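HcgB (Methanococcus maripaludis, PDB 5D5P) probably transfers a guanylyl group from GTP to a pyridinol precursor during biosynthesis of the iron-guanylylpyridinol cofactor of [Fe]-hydrogenase. Local coordinates at residues A37-F50 with I57-E69. Numbering follows the deposited sequence.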
# COMPACT_ATOMS: atom_id res chain seq x y z
N ALA A 37 -3.75 -20.34 -9.16
CA ALA A 37 -2.99 -19.71 -10.23
C ALA A 37 -2.14 -20.73 -10.98
O ALA A 37 -1.44 -21.54 -10.35
CB ALA A 37 -2.12 -18.59 -9.66
N LYS A 38 -2.19 -20.69 -12.31
CA LYS A 38 -1.42 -21.62 -13.13
C LYS A 38 -0.17 -20.99 -13.71
O LYS A 38 0.78 -21.69 -14.05
CB LYS A 38 -2.28 -22.22 -14.23
CG LYS A 38 -3.50 -22.90 -13.65
CD LYS A 38 -3.07 -23.90 -12.57
CE LYS A 38 -4.26 -24.64 -11.97
NZ LYS A 38 -3.81 -25.69 -11.02
N ASN A 39 -0.19 -19.67 -13.85
CA ASN A 39 0.94 -18.95 -14.40
C ASN A 39 1.13 -17.70 -13.56
O ASN A 39 0.27 -16.81 -13.52
CB ASN A 39 0.71 -18.62 -15.87
CG ASN A 39 0.77 -19.84 -16.75
OD1 ASN A 39 1.85 -20.37 -17.00
ND2 ASN A 39 -0.38 -20.29 -17.22
N VAL A 40 2.28 -17.64 -12.90
CA VAL A 40 2.57 -16.55 -11.99
C VAL A 40 3.73 -15.76 -12.53
O VAL A 40 4.75 -16.34 -12.86
CB VAL A 40 2.91 -17.09 -10.58
CG1 VAL A 40 3.29 -15.95 -9.64
CG2 VAL A 40 1.74 -17.89 -9.99
N THR A 41 3.58 -14.44 -12.60
CA THR A 41 4.67 -13.58 -13.04
C THR A 41 5.17 -12.76 -11.88
O THR A 41 4.38 -12.18 -11.15
CB THR A 41 4.24 -12.65 -14.20
OG1 THR A 41 4.07 -13.42 -15.40
CG2 THR A 41 5.31 -11.58 -14.48
N VAL A 42 6.48 -12.75 -11.68
CA VAL A 42 7.09 -11.89 -10.68
C VAL A 42 7.70 -10.71 -11.42
O VAL A 42 8.51 -10.87 -12.32
CB VAL A 42 8.15 -12.63 -9.85
CG1 VAL A 42 8.60 -11.75 -8.73
CG2 VAL A 42 7.58 -13.96 -9.32
N ALA A 43 7.26 -9.52 -11.04
CA ALA A 43 7.61 -8.30 -11.76
C ALA A 43 8.96 -7.80 -11.31
O ALA A 43 9.07 -6.76 -10.69
CB ALA A 43 6.52 -7.22 -11.55
N THR A 44 10.00 -8.57 -11.61
CA THR A 44 11.36 -8.20 -11.25
C THR A 44 12.30 -8.77 -12.27
O THR A 44 11.96 -9.74 -12.94
CB THR A 44 11.76 -8.74 -9.87
OG1 THR A 44 13.04 -8.22 -9.52
CG2 THR A 44 11.84 -10.27 -9.91
N SER A 45 13.49 -8.19 -12.40
CA SER A 45 14.51 -8.84 -13.19
C SER A 45 15.71 -9.26 -12.35
O SER A 45 16.72 -9.72 -12.89
CB SER A 45 14.93 -7.91 -14.32
OG SER A 45 15.30 -6.66 -13.78
N ASN A 46 15.59 -9.11 -11.04
CA ASN A 46 16.62 -9.53 -10.10
C ASN A 46 16.46 -11.01 -9.73
O ASN A 46 15.43 -11.39 -9.15
CB ASN A 46 16.58 -8.67 -8.83
CG ASN A 46 17.68 -9.00 -7.86
OD1 ASN A 46 17.51 -9.80 -6.94
ND2 ASN A 46 18.85 -8.43 -8.11
N GLU A 47 17.45 -11.83 -10.06
CA GLU A 47 17.31 -13.27 -9.94
C GLU A 47 17.24 -13.65 -8.46
O GLU A 47 16.53 -14.57 -8.09
CB GLU A 47 18.48 -13.97 -10.64
CG GLU A 47 18.58 -13.60 -12.11
CD GLU A 47 17.96 -14.62 -13.05
OE1 GLU A 47 17.63 -15.74 -12.57
OE2 GLU A 47 17.82 -14.32 -14.26
N LYS A 48 17.94 -12.91 -7.62
CA LYS A 48 17.94 -13.20 -6.19
C LYS A 48 16.56 -12.95 -5.56
O LYS A 48 16.07 -13.79 -4.79
CB LYS A 48 19.03 -12.37 -5.52
CG LYS A 48 19.13 -12.53 -4.05
CD LYS A 48 20.30 -11.70 -3.48
CE LYS A 48 19.98 -10.22 -3.40
NZ LYS A 48 21.10 -9.44 -2.79
N LYS A 49 15.91 -11.82 -5.89
CA LYS A 49 14.54 -11.58 -5.41
C LYS A 49 13.58 -12.60 -6.02
O LYS A 49 12.68 -13.10 -5.32
CB LYS A 49 14.08 -10.16 -5.76
CG LYS A 49 14.90 -9.09 -5.03
CD LYS A 49 14.32 -7.68 -5.22
CE LYS A 49 15.35 -6.64 -4.79
NZ LYS A 49 15.58 -5.57 -5.80
N PHE A 50 13.76 -12.91 -7.31
CA PHE A 50 12.89 -13.89 -7.95
C PHE A 50 12.93 -15.23 -7.23
O PHE A 50 11.89 -15.88 -7.01
CB PHE A 50 13.27 -14.11 -9.41
CG PHE A 50 12.46 -15.17 -10.09
CD1 PHE A 50 11.11 -14.98 -10.33
CD2 PHE A 50 13.05 -16.37 -10.46
CE1 PHE A 50 10.37 -15.96 -10.95
CE2 PHE A 50 12.29 -17.35 -11.08
CZ PHE A 50 10.95 -17.13 -11.32
N ILE A 57 6.08 -19.09 -3.25
CA ILE A 57 4.85 -19.27 -4.02
C ILE A 57 4.73 -20.71 -4.52
O ILE A 57 3.62 -21.22 -4.70
CB ILE A 57 4.79 -18.29 -5.18
CG1 ILE A 57 4.74 -16.87 -4.63
CG2 ILE A 57 3.59 -18.55 -6.06
CD1 ILE A 57 3.54 -16.61 -3.73
N SER A 58 5.88 -21.35 -4.75
CA SER A 58 5.88 -22.73 -5.25
C SER A 58 5.28 -23.69 -4.24
O SER A 58 4.82 -24.76 -4.62
CB SER A 58 7.30 -23.20 -5.58
OG SER A 58 7.77 -22.56 -6.75
N ARG A 59 5.27 -23.29 -2.97
CA ARG A 59 4.75 -24.17 -1.93
C ARG A 59 3.24 -24.10 -1.80
O ARG A 59 2.63 -24.93 -1.14
CB ARG A 59 5.40 -23.85 -0.57
CG ARG A 59 6.86 -24.23 -0.49
CD ARG A 59 7.44 -23.89 0.86
NE ARG A 59 6.79 -24.65 1.93
CZ ARG A 59 6.95 -24.40 3.22
NH1 ARG A 59 7.73 -23.40 3.61
NH2 ARG A 59 6.33 -25.14 4.13
N ILE A 60 2.62 -23.11 -2.43
CA ILE A 60 1.18 -22.96 -2.30
C ILE A 60 0.45 -23.01 -3.64
O ILE A 60 -0.76 -22.85 -3.69
CB ILE A 60 0.81 -21.67 -1.55
CG1 ILE A 60 1.20 -20.44 -2.36
CG2 ILE A 60 1.47 -21.66 -0.18
CD1 ILE A 60 0.74 -19.13 -1.73
N THR A 61 1.20 -23.21 -4.72
CA THR A 61 0.61 -23.34 -6.06
C THR A 61 1.23 -24.46 -6.87
O THR A 61 2.31 -24.96 -6.56
CB THR A 61 0.80 -22.08 -6.91
OG1 THR A 61 2.20 -21.94 -7.19
CG2 THR A 61 0.30 -20.82 -6.20
N ASP A 62 0.49 -24.90 -7.88
CA ASP A 62 1.01 -25.74 -8.96
C ASP A 62 1.16 -24.90 -10.21
O ASP A 62 0.44 -25.12 -11.20
CB ASP A 62 0.10 -26.93 -9.25
CG ASP A 62 0.01 -27.89 -8.09
OD1 ASP A 62 1.08 -28.31 -7.60
OD2 ASP A 62 -1.12 -28.21 -7.66
N ALA A 63 2.05 -23.91 -10.17
CA ALA A 63 2.11 -22.94 -11.25
C ALA A 63 3.46 -22.88 -11.95
O ALA A 63 4.49 -23.23 -11.36
CB ALA A 63 1.77 -21.57 -10.71
N ASN A 64 3.45 -22.48 -13.21
CA ASN A 64 4.67 -22.03 -13.86
C ASN A 64 4.96 -20.66 -13.29
O ASN A 64 4.12 -19.78 -13.42
CB ASN A 64 4.49 -21.95 -15.38
CG ASN A 64 3.98 -23.24 -15.98
OD1 ASN A 64 4.36 -24.34 -15.57
ND2 ASN A 64 3.07 -23.11 -16.95
N ILE A 65 6.14 -20.44 -12.72
CA ILE A 65 6.44 -19.12 -12.14
C ILE A 65 7.55 -18.50 -12.94
O ILE A 65 8.57 -19.13 -13.15
CB ILE A 65 6.87 -19.19 -10.64
CG1 ILE A 65 5.82 -19.94 -9.82
CG2 ILE A 65 7.06 -17.81 -10.09
CD1 ILE A 65 6.24 -20.18 -8.38
N SER A 66 7.37 -17.26 -13.40
CA SER A 66 8.31 -16.67 -14.35
C SER A 66 8.71 -15.27 -13.94
O SER A 66 7.91 -14.59 -13.32
CB SER A 66 7.68 -16.62 -15.75
OG SER A 66 7.30 -17.91 -16.17
N MET A 67 9.92 -14.83 -14.31
CA MET A 67 10.24 -13.40 -14.14
C MET A 67 9.62 -12.64 -15.30
O MET A 67 9.55 -13.14 -16.40
CB MET A 67 11.74 -13.10 -14.14
CG MET A 67 12.48 -13.33 -12.85
SD MET A 67 14.20 -12.72 -12.92
CE MET A 67 14.80 -13.70 -14.29
N LEU A 68 9.33 -11.38 -15.07
CA LEU A 68 8.87 -10.51 -16.14
C LEU A 68 10.06 -10.13 -17.00
O LEU A 68 11.07 -9.68 -16.48
CB LEU A 68 8.22 -9.26 -15.55
CG LEU A 68 7.67 -8.20 -16.51
CD1 LEU A 68 6.51 -8.76 -17.30
CD2 LEU A 68 7.24 -7.01 -15.72
N GLU A 69 9.96 -10.34 -18.32
CA GLU A 69 11.12 -10.08 -19.16
C GLU A 69 11.35 -8.59 -19.40
O GLU A 69 12.48 -8.13 -19.52
CB GLU A 69 10.94 -10.72 -20.55
CG GLU A 69 11.05 -12.22 -20.69
CD GLU A 69 9.96 -12.76 -21.59
OE1 GLU A 69 8.82 -12.23 -21.53
OE2 GLU A 69 10.25 -13.65 -22.40
O HOH W 1 -2.10 -23.53 -8.89
O HOH W 2 0.85 -24.65 -14.40
O HOH W 3 6.42 -12.43 -17.71
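Val40 and Val42 on strand 39-43 are hydrogen-bonded through their backbones to Asn64, Ser66 and Leu68, making strand 64-67 a parallel neighbour, the two strand axes approaching to 4.7 Å. Val40 N donates to Asn64 O and Val40 O accepts from Ser66 N, 2.8 Å; Val42 repeats the pattern with Ser66 O and Leu68 N. Since strand 64-67 is outermost in its chain's sheet, these bonds fasten an edge to the interior strand.

One polar side-chain bond extends the pairing. Asn39 and Asn64 lie side by side, and ND2 of Asn64 reaches OD1 of Asn39 at 3.0 Å, the amide planes turned 51° apart; asparagine offers both donor and acceptor at this partly solvent-facing end.

On the face carrying Val40, Val42, Ile65 and Met67, apolar side chains pack toward helix 47-57, while Leu68 meets Thr41 CG2 on the side of helix 81-92. Branched Val40 and Val42 suit a strand: CG2 of Val40 meets Ala63 CB at 3.7 Å, and CG2 of Val42 touches Ile65 CG2. With CG anti to the backbone N (chi1 176°), Phe50 swings its ring from the helix onto strand 64-67. Met67 lays CG over one ring face, a CH-pi contact 3.6 Å from the centroid, its sulfur oblique to the ring, while Ile65 O lies at the ring edge. Replacing Phe50 by an alanine is likely to leave Met67 CG with no ring to lie on and to open a gap beside Ile65 CG2.

At the helix start, Asn46 OD1 caps Lys49 N at 2.8 Å. Strand 39-43, helix 47-57 and parallel strand 64-67 form a beta-alpha-beta unit: directional backbone bonds set the register, and Met67, its CG methylene over the Phe50 ring, joins helix to sheet.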